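Local coordinates for Dps family DNA-binding stress response protein (Thermosynechococcus elongatus, PDB 2C41) that probably binds and oxidises iron and associates with DNA as a twelve-subunit Dps-family protein of the bacterial stress response, at residues L12-L15 with K16-Q19; A63-S66 with L67-D70; I110-M113 with H114-A117; D116-I119 with A120-G124; I126-A129 with D130-R134. One frame throughout, in Å; residues are numbered along the deposited sequence.

Interaction 1. Residues L12-L15 with K16-Q19; sequences LTTL and KREQ
Arg17 lays its guanidinium against Thr14, one helical turn back, with NH2 3.6 Å from the methyl carbon CG2 of Thr14. The same nitrogen reaches CA of Thr14, and the carbonyl oxygen of Thr14 sits over one face of the guanidinium, displaced toward its rim. The chain leaves the backbone with CG anti to the backbone N (chi1 175°) and then kinks at chi3, which folds the charged end back along the helix. Lys16, one turn on from Leu12, bends at chi3 and chi4, and its NZ meets a water at 2.8 Å; that water donates in turn to Leu12 O at 2.7 Å. Leu12 O also takes the backbone bond from Lys16 N, 3.1 Å long.

These turns belong to helix 6-35 of the ferritin-like four-helix bundle. Glu18 N binds Thr14 O at 2.8 Å, while CG of Glu18 packs on this same oxygen at 3.1 Å. Farther out, Arg17 NH1 forms salt bridges with Asp116 and Glu112 on helix 95-122, and Lys16 NZ is hydrogen-bonded to the carbonyl of Gln72. Thr14 OG1 is hydrogen-bonded to Val11 O and to the hydroxyl of Tyr132, whereas the Leu15 side chain packs on Arg65 and Ser66 of helix 41-68.

Interaction 2. Residues A63-S66 with L67-D70; sequences AERS and LMLD
Met68 doubles back over the preceding turn, so that its methyl carbon CE lies 3.4 Å from the backbone oxygen of Glu64, the very atom that accepts the hydrogen bond from Met68 N. The contact closes helix 41-68 of the ferritin-like bundle with a Schellman motif, in which Asp70, at positive phi, is the C-prime residue: Asp70 N bonds to Leu67 O and Gly71 N to Ser66 O.

CG of Met68 stands anti to the carbonyl carbon (chi1 -68°), and a bend at chi3 carries CE to 3.7 Å from CB of Glu64. The Met68 and Arg65 side chains cross at about a right angle, with SD of Met68 4.1 Å from NH2 of Arg65. An alanine at Met68 is likely to open a gap beside CB of Glu64 and to deprive the Arg65 guanidinium of its sulfur neighbour. Leu69 approaches that group from another direction, with CD2 4.1 Å from Arg65 NH1.

Outside partners hold the guanidinium: NE bonds to Thr128 OG1, NH1 forms a salt bridge with Asp125, and NH2 bonds to Gln140 of a neighbouring subunit. Asp70 makes a salt bridge with Arg143 of that same subunit, which places this helix end at a subunit interface.

The unwinding is visible in the bonds of Leu69 N, which has a weak one to Arg65 O and another of 3.1 Å to Ser66 O, the latter meeting the oxygen from above its carbonyl plane. On the other side of the turn, Leu67 CD2 rests 3.4 Å from Ala63 O.

Interaction 3. Residues I110-M113 with H114-A117; sequences ITEM and HQDA
The imidazole of His114 meets Ile110 O at its edge, with the oxygen only 2° out of the ring plane. ND1 donates to it at 2.8 Å along a nearly straight line (N-H...O 170°), a bond that helps fix the rotation of the ring. The side chains of these two residues lie alongside each other and point the same way, and the methyl carbon CG2 of Ile110 comes to 3.7 Å from CE1 of the ring. With CG of His114 anti to the carbonyl carbon (chi1 -78°), the ring reaches back over the turn it has just left. Ile110 O therefore accepts twice, from His114 N at 3.1 Å and from ND1, the two donors arriving from opposite faces of the carbonyl plane. A leucine in place of His114 would probably leave Ile110 O with only the backbone bond of this pair and CG2 of Ile110 without the ring edge beside it.

Gln115 runs beside Thr111 in a similar way, its amide carbon CD 4.0 Å from the methyl carbon CG2 of Thr111. On another side of the helix Glu112 OE1 is hydrogen-bonded to Thr85 OG1, and Arg17 is the cation between Glu112 and Asp116, which probably eases the proximity of the two acids. The His114 ring packs on Val136 and Gln140 of helix 126-149 and on Gly124 of a neighbouring subunit. The pattern is that of regular alpha-helix, i to i+4 bonds reinforced by a side-chain-to-backbone bond, in helix 95-122 of the ferritin-like bundle.

Interaction 4. Residues D116-I119 with A120-G124; sequences DAEI and ATEAG
Ile119, Ala120 and Glu118 take much of the contact in the last turns of helix 95-122, which ends in a Schellman motif at Gly124. Gly124 has positive phi, and its N bonds back to Thr121 O at 3.0 Å. Ile119 sends CG2 past the start of the next turn, 3.6 Å from Ala120 N, while its carbonyl oxygen accepts from Ala123 N at 3.0 Å. CG1 of Ile119 is anti to the carbonyl carbon, and this branch leads to helix 6-35, where CD1 packs on Thr14.

Ala120 contributes a single methyl, CB, lying 3.6 Å from Asp116 O, the acceptor of its own backbone N-H. The small side chain suits a close approach of helix 126-149, where Ala120 packs on Thr128 and its neighbour Thr121 on Ala129.

On the outward face Glu118 and Glu122 come together as like charges. Glu118 is extended throughout, with CG anti to the backbone N (chi1 -161°), and Glu122 is extended beyond CG, so that the two chains cross at a slant and their carboxylate planes stand 84° apart. Such proximity would probably raise the proton affinity of one of the acids. The backbone bond from Glu122 N to Glu118 O, 2.9 Å, continues beneath them, with CG of Glu122 3.3 Å from the same oxygen. Between the acids the nearest carboxylate oxygens are OE1 of Glu118 and OE1 of Glu122, 3.8 Å apart.

Interaction 5. Residues I126-A129 with D130-R134; sequences IGTA and DLYTR
Thr128 and Tyr132 stand side by side one turn apart, both pointing the same way, with the methyl carbon CG2 of Thr128 3.5 Å from CE1 of the ring. CG2 of Thr128 lies anti to the backbone N because OG1 takes the site beside that N (chi1 -61°); the methyl is thus turned to Tyr132, and OG1 is hydrogen-bonded to OD2 of Asp125, just before the helix. The tyrosine has CG anti to the carbonyl carbon (chi1 -72°), which brings CD1 of its ring to 3.4 Å from Thr128 O, an oxygen set obliquely to the ring. Tyr132 N closes the turn on that same oxygen at 3.1 Å, with an N-H...O angle of 173°.

Thr133 uses its hydroxyl on the backbone. OG1, anti to the carbonyl carbon, gives its proton to Ala129 O at 2.8 Å, and Thr133 N binds the same oxygen at 2.9 Å. The two donors reach it from opposite faces of the carbonyl plane, OG1 standing well above it, so this one acceptor is gripped twice. Asp130 instead swings CG anti to its backbone N, and its CB lies 3.3 Å from Ile126 O.

This is the first part of helix 126-149 in the ferritin-like bundle. Tyr132, its hydroxyl bound to Thr14, reaches across to Leu15 and Glu18 on helix 6-35. Ala129 packs on Ala120 and Thr121 of helix 95-122, while Leu131 faces Leu62 and Arg65 of helix 41-68.

Overall arrangement
The five contacts follow the chain in order, each within one turn or two of a long helix: interaction 1 on helix 6-35, interaction 2 at the end of helix 41-68, interactions 3 and 4 in succession on helix 95-122, sharing Asp116 and Ala117, and interaction 5 on helix 126-149. Together they sample all four long helices of the bundle. Interactions 4 and 5 have centres about 9 Å apart; interactions 2 and 3, about 18 Å apart, do not touch. Interaction 1 touches all the others, which places this part of helix 6-35 among the other three long helices. Interactions 2 and 5 both border one neighbouring subunit, and interactions 3, 4 and 5 another, linking the bundle to the dodecamer.

Interaction 1. Residues L12-L15 with K16-Q19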
loop_
_atom_site.group_PDB
_atom_site.type_symbol
_atom_site.label_atom_id
_atom_site.label_comp_id
_atom_site.label_asym_id
_atom_site.label_seq_id
_atom_site.Cartn_x
_atom_site.Cartn_y
_atom_site.Cartn_z
ATOM N N LEU C 12 -8.759 -18.124 34.918
ATOM C CA LEU C 12 -8.328 -16.743 35.127
ATOM C C LEU C 12 -6.936 -16.680 35.750
ATOM O O LEU C 12 -6.103 -15.862 35.343
ATOM C CB LEU C 12 -9.346 -15.976 35.973
ATOM C CG LEU C 12 -10.662 -15.691 35.245
ATOM C CD1 LEU C 12 -11.698 -15.111 36.215
ATOM C CD2 LEU C 12 -10.426 -14.755 34.067
ATOM N N THR C 13 -6.674 -17.570 36.706
ATOM C CA THR C 13 -5.348 -17.659 37.326
ATOM C C THR C 13 -4.280 -17.957 36.261
ATOM O O THR C 13 -3.231 -17.315 36.249
ATOM C CB THR C 13 -5.345 -18.711 38.467
ATOM O OG1 THR C 13 -6.234 -18.275 39.502
ATOM C CG2 THR C 13 -3.948 -18.918 39.036
ATOM N N THR C 14 -4.569 -18.890 35.351
ATOM C CA THR C 14 -3.613 -19.222 34.288
ATOM C C THR C 14 -3.345 -18.015 33.391
ATOM O O THR C 14 -2.201 -17.777 33.008
ATOM C CB THR C 14 -4.033 -20.427 33.411
ATOM O OG1 THR C 14 -5.056 -20.042 32.475
ATOM C CG2 THR C 14 -4.489 -21.619 34.275
ATOM N N LEU C 15 -4.386 -17.249 33.073
ATOM C CA LEU C 15 -4.214 -16.104 32.161
ATOM C C LEU C 15 -3.320 -15.032 32.778
ATOM O O LEU C 15 -2.513 -14.427 32.089
ATOM C CB LEU C 15 -5.557 -15.505 31.733
ATOM C CG LEU C 15 -6.354 -16.373 30.751
ATOM C CD1 LEU C 15 -7.841 -16.026 30.771
ATOM C CD2 LEU C 15 -5.765 -16.294 29.310
ATOM N N LYS C 16 -3.462 -14.809 34.079
ATOM C CA LYS C 16 -2.619 -13.824 34.759
ATOM C C LYS C 16 -1.150 -14.242 34.713
ATOM O O LYS C 16 -0.274 -13.427 34.397
ATOM C CB LYS C 16 -3.084 -13.604 36.204
ATOM C CG LYS C 16 -4.433 -12.914 36.310
ATOM C CD LYS C 16 -4.508 -12.127 37.611
ATOM C CE LYS C 16 -5.859 -12.204 38.303
ATOM N NZ LYS C 16 -7.083 -12.306 37.454
ATOM N N ARG C 17 -0.887 -15.512 35.020
ATOM C CA ARG C 17 0.471 -16.050 34.967
ATOM C C ARG C 17 1.039 -15.964 33.548
ATOM O O ARG C 17 2.174 -15.522 33.354
ATOM C CB ARG C 17 0.505 -17.501 35.467
ATOM C CG ARG C 17 1.882 -18.179 35.325
ATOM C CD ARG C 17 1.960 -19.536 36.068
ATOM N NE ARG C 17 0.693 -20.276 36.058
ATOM C CZ ARG C 17 0.159 -20.879 34.992
ATOM N NH1 ARG C 17 0.769 -20.843 33.813
ATOM N NH2 ARG C 17 -1.002 -21.520 35.113
ATOM N N GLU C 18 0.236 -16.389 32.572
ATOM C CA GLU C 18 0.654 -16.391 31.182
ATOM C C GLU C 18 0.920 -14.962 30.688
ATOM O O GLU C 18 1.930 -14.705 30.015
ATOM C CB GLU C 18 -0.391 -17.105 30.320
ATOM C CG GLU C 18 -0.490 -18.620 30.600
ATOM C CD GLU C 18 0.536 -19.452 29.837
ATOM O OE1 GLU C 18 1.391 -18.874 29.123
ATOM O OE2 GLU C 18 0.484 -20.701 29.943
ATOM N N GLN C 19 0.030 -14.042 31.045
ATOM C CA GLN C 19 0.184 -12.635 30.657
ATOM C C GLN C 19 1.469 -12.059 31.249
ATOM O O GLN C 19 2.251 -11.423 30.549
ATOM C CB GLN C 19 -1.007 -11.804 31.126
ATOM C CG GLN C 19 -0.844 -10.307 30.845
ATOM C CD GLN C 19 -1.644 -9.433 31.783
ATOM O OE1 GLN C 19 -1.401 -8.228 31.883
ATOM N NE2 GLN C 19 -2.595 -10.027 32.480
HETATM O O HOH W 1 -7.386 -13.516 34.936
#

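Interaction 2. Residues A63-S66 with L67-D70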
loop_
_atom_site.group_PDB
_atom_site.type_symbol
_atom_site.label_atom_id
_atom_site.label_comp_id
_atom_site.label_asym_id
_atom_site.label_seq_id
_atom_site.Cartn_x
_atom_site.Cartn_y
_atom_site.Cartn_z
ATOM N N ALA C 63 -4.082 -10.524 28.243
ATOM C CA ALA C 63 -4.694 -9.589 29.179
ATOM C C ALA C 63 -6.176 -9.418 28.891
ATOM O O ALA C 63 -7.009 -9.541 29.786
ATOM C CB ALA C 63 -3.983 -8.245 29.128
ATOM N N GLU C 64 -6.513 -9.166 27.630
ATOM C CA GLU C 64 -7.914 -8.932 27.283
ATOM C C GLU C 64 -8.771 -10.198 27.372
ATOM O O GLU C 64 -9.983 -10.113 27.594
ATOM C CB GLU C 64 -8.028 -8.204 25.942
ATOM C CG GLU C 64 -7.286 -6.855 25.987
ATOM C CD GLU C 64 -7.827 -5.821 25.036
ATOM O OE1 GLU C 64 -8.350 -6.193 23.955
ATOM O OE2 GLU C 64 -7.710 -4.627 25.381
ATOM N N ARG C 65 -8.140 -11.369 27.252
ATOM C CA ARG C 65 -8.865 -12.626 27.467
ATOM C C ARG C 65 -9.483 -12.662 28.871
ATOM O O ARG C 65 -10.632 -13.079 29.034
ATOM C CB ARG C 65 -7.973 -13.850 27.228
ATOM C CG ARG C 65 -8.754 -15.185 27.183
ATOM C CD ARG C 65 -9.624 -15.319 25.911
ATOM N NE ARG C 65 -10.607 -16.403 26.043
ATOM C CZ ARG C 65 -11.756 -16.464 25.373
ATOM N NH1 ARG C 65 -12.597 -17.477 25.575
ATOM N NH2 ARG C 65 -12.073 -15.512 24.499
ATOM N N SER C 66 -8.730 -12.197 29.871
ATOM C CA SER C 66 -9.254 -12.109 31.240
ATOM C C SER C 66 -10.507 -11.235 31.313
ATOM O O SER C 66 -11.491 -11.601 31.963
ATOM C CB SER C 66 -8.188 -11.595 32.203
ATOM O OG SER C 66 -7.171 -12.562 32.386
ATOM N N LEU C 67 -10.464 -10.078 30.655
ATOM C CA LEU C 67 -11.618 -9.174 30.598
ATOM C C LEU C 67 -12.829 -9.812 29.920
ATOM O O LEU C 67 -13.963 -9.618 30.356
ATOM C CB LEU C 67 -11.264 -7.877 29.865
ATOM C CG LEU C 67 -10.466 -6.732 30.510
ATOM C CD1 LEU C 67 -10.744 -6.526 31.992
ATOM C CD2 LEU C 67 -9.003 -6.885 30.261
ATOM N N MET C 68 -12.582 -10.584 28.858
ATOM C CA MET C 68 -13.658 -11.254 28.125
ATOM C C MET C 68 -14.333 -12.356 28.942
ATOM O O MET C 68 -15.451 -12.795 28.618
ATOM C CB MET C 68 -13.134 -11.810 26.804
ATOM C CG MET C 68 -12.758 -10.726 25.823
ATOM S SD MET C 68 -11.965 -11.393 24.344
ATOM C CE MET C 68 -10.610 -10.262 24.242
ATOM N N LEU C 69 -13.643 -12.786 29.994
ATOM C CA LEU C 69 -14.141 -13.815 30.913
ATOM C C LEU C 69 -14.658 -13.193 32.214
ATOM O O LEU C 69 -14.826 -13.886 33.222
ATOM C CB LEU C 69 -13.038 -14.840 31.195
ATOM C CG LEU C 69 -12.525 -15.639 29.993
ATOM C CD1 LEU C 69 -11.317 -16.492 30.386
ATOM C CD2 LEU C 69 -13.611 -16.504 29.386
ATOM N N ASP C 70 -14.903 -11.882 32.175
ATOM C CA ASP C 70 -15.438 -11.122 33.317
ATOM C C ASP C 70 -14.475 -11.067 34.506
ATOM O O ASP C 70 -14.891 -10.868 35.655
ATOM C CB ASP C 70 -16.820 -11.656 33.741
ATOM C CG ASP C 70 -17.867 -11.480 32.662
ATOM O OD1 ASP C 70 -18.940 -12.107 32.771
ATOM O OD2 ASP C 70 -17.623 -10.713 31.709
#

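Interaction 3. Residues I110-M113 with H114-A117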
loop_
_atom_site.group_PDB
_atom_site.type_symbol
_atom_site.label_atom_id
_atom_site.label_comp_id
_atom_site.label_asym_id
_atom_site.label_seq_id
_atom_site.Cartn_x
_atom_site.Cartn_y
_atom_site.Cartn_z
ATOM N N ILE C 110 6.011 -23.128 27.087
ATOM C CA ILE C 110 5.416 -24.199 26.273
ATOM C C ILE C 110 4.753 -25.251 27.173
ATOM O O ILE C 110 3.613 -25.650 26.946
ATOM C CB ILE C 110 6.454 -24.868 25.337
ATOM C CG1 ILE C 110 6.869 -23.882 24.225
ATOM C CG2 ILE C 110 5.898 -26.179 24.739
ATOM C CD1 ILE C 110 8.168 -24.261 23.515
ATOM N N THR C 111 5.465 -25.677 28.209
ATOM C CA THR C 111 4.897 -26.627 29.163
ATOM C C THR C 111 3.637 -26.050 29.813
ATOM O O THR C 111 2.598 -26.717 29.852
ATOM C CB THR C 111 5.920 -27.052 30.228
ATOM O OG1 THR C 111 6.948 -27.817 29.588
ATOM C CG2 THR C 111 5.264 -27.908 31.331
ATOM N N GLU C 112 3.737 -24.819 30.301
ATOM C CA GLU C 112 2.603 -24.158 30.945
ATOM C C GLU C 112 1.406 -23.973 30.016
ATOM O O GLU C 112 0.267 -24.176 30.439
ATOM C CB GLU C 112 3.016 -22.820 31.555
ATOM C CG GLU C 112 3.900 -22.978 32.797
ATOM C CD GLU C 112 4.072 -21.697 33.581
ATOM O OE1 GLU C 112 4.662 -21.757 34.682
ATOM O OE2 GLU C 112 3.632 -20.623 33.114
ATOM N N MET C 113 1.651 -23.593 28.763
ATOM C CA MET C 113 0.549 -23.416 27.819
ATOM C C MET C 113 -0.183 -24.722 27.517
ATOM O O MET C 113 -1.401 -24.724 27.353
ATOM C CB MET C 113 1.015 -22.734 26.536
ATOM C CG MET C 113 1.238 -21.227 26.713
ATOM S SD MET C 113 1.411 -20.407 25.117
ATOM C CE MET C 113 1.602 -18.703 25.671
ATOM N N HIS C 114 0.549 -25.832 27.463
ATOM C CA HIS C 114 -0.103 -27.134 27.286
ATOM C C HIS C 114 -0.961 -27.464 28.515
ATOM O O HIS C 114 -2.105 -27.902 28.385
ATOM C CB HIS C 114 0.921 -28.237 27.009
ATOM C CG HIS C 114 1.427 -28.252 25.597
ATOM N ND1 HIS C 114 2.420 -27.407 25.152
ATOM C CD2 HIS C 114 1.081 -29.021 24.536
ATOM C CE1 HIS C 114 2.660 -27.650 23.873
ATOM N NE2 HIS C 114 1.853 -28.619 23.472
ATOM N N GLN C 115 -0.408 -27.239 29.700
ATOM C CA GLN C 115 -1.148 -27.462 30.950
ATOM C C GLN C 115 -2.380 -26.556 31.036
ATOM O O GLN C 115 -3.478 -27.011 31.391
ATOM C CB GLN C 115 -0.236 -27.252 32.162
ATOM C CG GLN C 115 0.844 -28.319 32.275
ATOM C CD GLN C 115 1.855 -28.073 33.382
ATOM O OE1 GLN C 115 2.441 -29.027 33.899
ATOM N NE2 GLN C 115 2.091 -26.807 33.734
ATOM N N ASP C 116 -2.193 -25.289 30.684
ATOM C CA ASP C 116 -3.259 -24.296 30.769
ATOM C C ASP C 116 -4.349 -24.499 29.714
ATOM O O ASP C 116 -5.528 -24.238 29.979
ATOM C CB ASP C 116 -2.673 -22.890 30.694
ATOM C CG ASP C 116 -1.773 -22.569 31.876
ATOM O OD1 ASP C 116 -0.971 -21.626 31.756
ATOM O OD2 ASP C 116 -1.863 -23.248 32.929
ATOM N N ALA C 117 -3.963 -24.988 28.535
ATOM C CA ALA C 117 -4.946 -25.362 27.516
ATOM C C ALA C 117 -5.831 -26.500 28.032
ATOM O O ALA C 117 -7.040 -26.504 27.803
ATOM C CB ALA C 117 -4.260 -25.757 26.206
#

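Interaction 4. Residues D116-I119 with A120-G124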
loop_
_atom_site.group_PDB
_atom_site.type_symbol
_atom_site.label_atom_id
_atom_site.label_comp_id
_atom_site.label_asym_id
_atom_site.label_seq_id
_atom_site.Cartn_x
_atom_site.Cartn_y
_atom_site.Cartn_z
ATOM N N ASP C 116 -2.193 -25.289 30.684
ATOM C CA ASP C 116 -3.259 -24.296 30.769
ATOM C C ASP C 116 -4.349 -24.499 29.714
ATOM O O ASP C 116 -5.528 -24.238 29.979
ATOM C CB ASP C 116 -2.673 -22.890 30.694
ATOM C CG ASP C 116 -1.773 -22.569 31.876
ATOM O OD1 ASP C 116 -0.971 -21.626 31.756
ATOM O OD2 ASP C 116 -1.863 -23.248 32.929
ATOM N N ALA C 117 -3.963 -24.988 28.535
ATOM C CA ALA C 117 -4.946 -25.362 27.516
ATOM C C ALA C 117 -5.831 -26.500 28.032
ATOM O O ALA C 117 -7.040 -26.504 27.803
ATOM C CB ALA C 117 -4.260 -25.757 26.206
ATOM N N GLU C 118 -5.223 -27.454 28.739
ATOM C CA GLU C 118 -5.975 -28.579 29.290
ATOM C C GLU C 118 -6.973 -28.096 30.343
ATOM O O GLU C 118 -8.113 -28.555 30.356
ATOM C CB GLU C 118 -5.055 -29.676 29.864
ATOM C CG GLU C 118 -5.785 -31.025 30.008
ATOM C CD GLU C 118 -4.944 -32.149 30.605
ATOM O OE1 GLU C 118 -5.544 -33.182 30.997
ATOM O OE2 GLU C 118 -3.701 -32.023 30.684
ATOM N N ILE C 119 -6.535 -27.171 31.200
ATOM C CA ILE C 119 -7.402 -26.576 32.218
ATOM C C ILE C 119 -8.583 -25.858 31.561
ATOM O O ILE C 119 -9.738 -26.063 31.942
ATOM C CB ILE C 119 -6.633 -25.612 33.145
ATOM C CG1 ILE C 119 -5.642 -26.404 34.017
ATOM C CG2 ILE C 119 -7.615 -24.826 34.035
ATOM C CD1 ILE C 119 -4.543 -25.561 34.643
ATOM N N ALA C 120 -8.297 -25.040 30.551
ATOM C CA ALA C 120 -9.364 -24.331 29.828
ATOM C C ALA C 120 -10.348 -25.312 29.179
ATOM O O ALA C 120 -11.570 -25.120 29.232
ATOM C CB ALA C 120 -8.766 -23.395 28.786
ATOM N N THR C 121 -9.811 -26.365 28.572
ATOM C CA THR C 121 -10.633 -27.386 27.925
ATOM C C THR C 121 -11.572 -28.054 28.950
ATOM O O THR C 121 -12.774 -28.228 28.686
ATOM C CB THR C 121 -9.747 -28.412 27.176
ATOM O OG1 THR C 121 -9.134 -27.779 26.037
ATOM C CG2 THR C 121 -10.559 -29.634 26.706
ATOM N N GLU C 122 -11.024 -28.390 30.115
ATOM C CA GLU C 122 -11.818 -28.965 31.213
ATOM C C GLU C 122 -12.917 -28.016 31.687
ATOM O O GLU C 122 -14.003 -28.460 32.065
ATOM C CB GLU C 122 -10.919 -29.337 32.389
ATOM C CG GLU C 122 -10.053 -30.552 32.117
ATOM C CD GLU C 122 -9.179 -30.931 33.296
ATOM O OE1 GLU C 122 -8.374 -31.879 33.154
ATOM O OE2 GLU C 122 -9.284 -30.287 34.362
ATOM N N ALA C 123 -12.625 -26.717 31.665
ATOM C CA ALA C 123 -13.590 -25.683 32.059
ATOM C C ALA C 123 -14.648 -25.421 30.981
ATOM O O ALA C 123 -15.588 -24.641 31.200
ATOM C CB ALA C 123 -12.868 -24.386 32.399
ATOM N N GLY C 124 -14.480 -26.052 29.819
ATOM C CA GLY C 124 -15.358 -25.831 28.674
ATOM C C GLY C 124 -15.061 -24.517 27.957
ATOM O O GLY C 124 -15.838 -24.079 27.111
#

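Interaction 5. Residues I126-A129 with D130-R134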
loop_
_atom_site.group_PDB
_atom_site.type_symbol
_atom_site.label_atom_id
_atom_site.label_comp_id
_atom_site.label_asym_id
_atom_site.label_seq_id
_atom_site.Cartn_x
_atom_site.Cartn_y
_atom_site.Cartn_z
ATOM N N ILE C 126 -13.489 -23.108 25.374
ATOM C CA ILE C 126 -12.870 -23.438 24.085
ATOM C C ILE C 126 -12.035 -22.283 23.517
ATOM O O ILE C 126 -11.010 -22.509 22.880
ATOM C CB ILE C 126 -13.906 -23.975 23.031
ATOM C CG1 ILE C 126 -14.946 -22.901 22.664
ATOM C CG2 ILE C 126 -14.571 -25.273 23.546
ATOM C CD1 ILE C 126 -15.956 -23.327 21.608
ATOM N N GLY C 127 -12.470 -21.050 23.766
ATOM C CA GLY C 127 -11.746 -19.867 23.293
ATOM C C GLY C 127 -10.366 -19.745 23.922
ATOM O O GLY C 127 -9.381 -19.521 23.225
ATOM N N THR C 128 -10.297 -19.885 25.241
ATOM C CA THR C 128 -9.022 -19.784 25.944
ATOM C C THR C 128 -8.098 -20.948 25.598
ATOM O O THR C 128 -6.891 -20.746 25.431
ATOM C CB THR C 128 -9.219 -19.676 27.457
ATOM O OG1 THR C 128 -9.962 -18.492 27.743
ATOM C CG2 THR C 128 -7.883 -19.625 28.184
ATOM N N ALA C 129 -8.657 -22.155 25.471
ATOM C CA ALA C 129 -7.860 -23.304 25.019
ATOM C C ALA C 129 -7.265 -23.016 23.638
ATOM O O ALA C 129 -6.095 -23.296 23.380
ATOM C CB ALA C 129 -8.697 -24.578 24.985
ATOM N N ASP C 130 -8.074 -22.419 22.762
ATOM C CA ASP C 130 -7.633 -22.075 21.410
ATOM C C ASP C 130 -6.517 -21.032 21.434
ATOM O O ASP C 130 -5.545 -21.151 20.693
ATOM C CB ASP C 130 -8.802 -21.566 20.558
ATOM C CG ASP C 130 -8.370 -21.187 19.159
ATOM O OD1 ASP C 130 -8.001 -22.095 18.383
ATOM O OD2 ASP C 130 -8.360 -19.980 18.849
ATOM N N LEU C 131 -6.663 -20.022 22.287
ATOM C CA LEU C 131 -5.659 -18.981 22.434
ATOM C C LEU C 131 -4.310 -19.607 22.794
ATOM O O LEU C 131 -3.307 -19.351 22.128
ATOM C CB LEU C 131 -6.096 -17.953 23.490
ATOM C CG LEU C 131 -5.148 -16.782 23.771
ATOM C CD1 LEU C 131 -4.813 -16.009 22.501
ATOM C CD2 LEU C 131 -5.748 -15.860 24.826
ATOM N N TYR C 132 -4.297 -20.454 23.822
ATOM C CA TYR C 132 -3.065 -21.127 24.228
ATOM C C TYR C 132 -2.512 -22.029 23.127
ATOM O O TYR C 132 -1.293 -22.125 22.940
ATOM C CB TYR C 132 -3.293 -21.949 25.506
ATOM C CG TYR C 132 -3.467 -21.118 26.761
ATOM C CD1 TYR C 132 -4.434 -21.453 27.712
ATOM C CD2 TYR C 132 -2.660 -20.000 27.005
ATOM C CE1 TYR C 132 -4.597 -20.695 28.863
ATOM C CE2 TYR C 132 -2.816 -19.236 28.154
ATOM C CZ TYR C 132 -3.785 -19.593 29.079
ATOM O OH TYR C 132 -3.915 -18.847 30.221
ATOM N N THR C 133 -3.420 -22.691 22.412
ATOM C CA THR C 133 -3.052 -23.615 21.333
ATOM C C THR C 133 -2.371 -22.878 20.176
ATOM O O THR C 133 -1.399 -23.375 19.605
ATOM C CB THR C 133 -4.264 -24.406 20.845
ATOM O OG1 THR C 133 -4.760 -25.211 21.923
ATOM C CG2 THR C 133 -3.894 -25.329 19.673
ATOM N N ARG C 134 -2.878 -21.692 19.845
ATOM C CA ARG C 134 -2.258 -20.855 18.810
ATOM C C ARG C 134 -0.915 -20.284 19.278
ATOM O O ARG C 134 0.102 -20.391 18.580
ATOM C CB ARG C 134 -3.214 -19.729 18.388
ATOM C CG ARG C 134 -2.587 -18.695 17.440
ATOM C CD ARG C 134 -3.631 -17.812 16.768
ATOM N NE ARG C 134 -4.546 -17.176 17.720
ATOM C CZ ARG C 134 -4.279 -16.077 18.430
ATOM N NH1 ARG C 134 -5.202 -15.599 19.260
ATOM N NH2 ARG C 134 -3.112 -15.441 18.311
#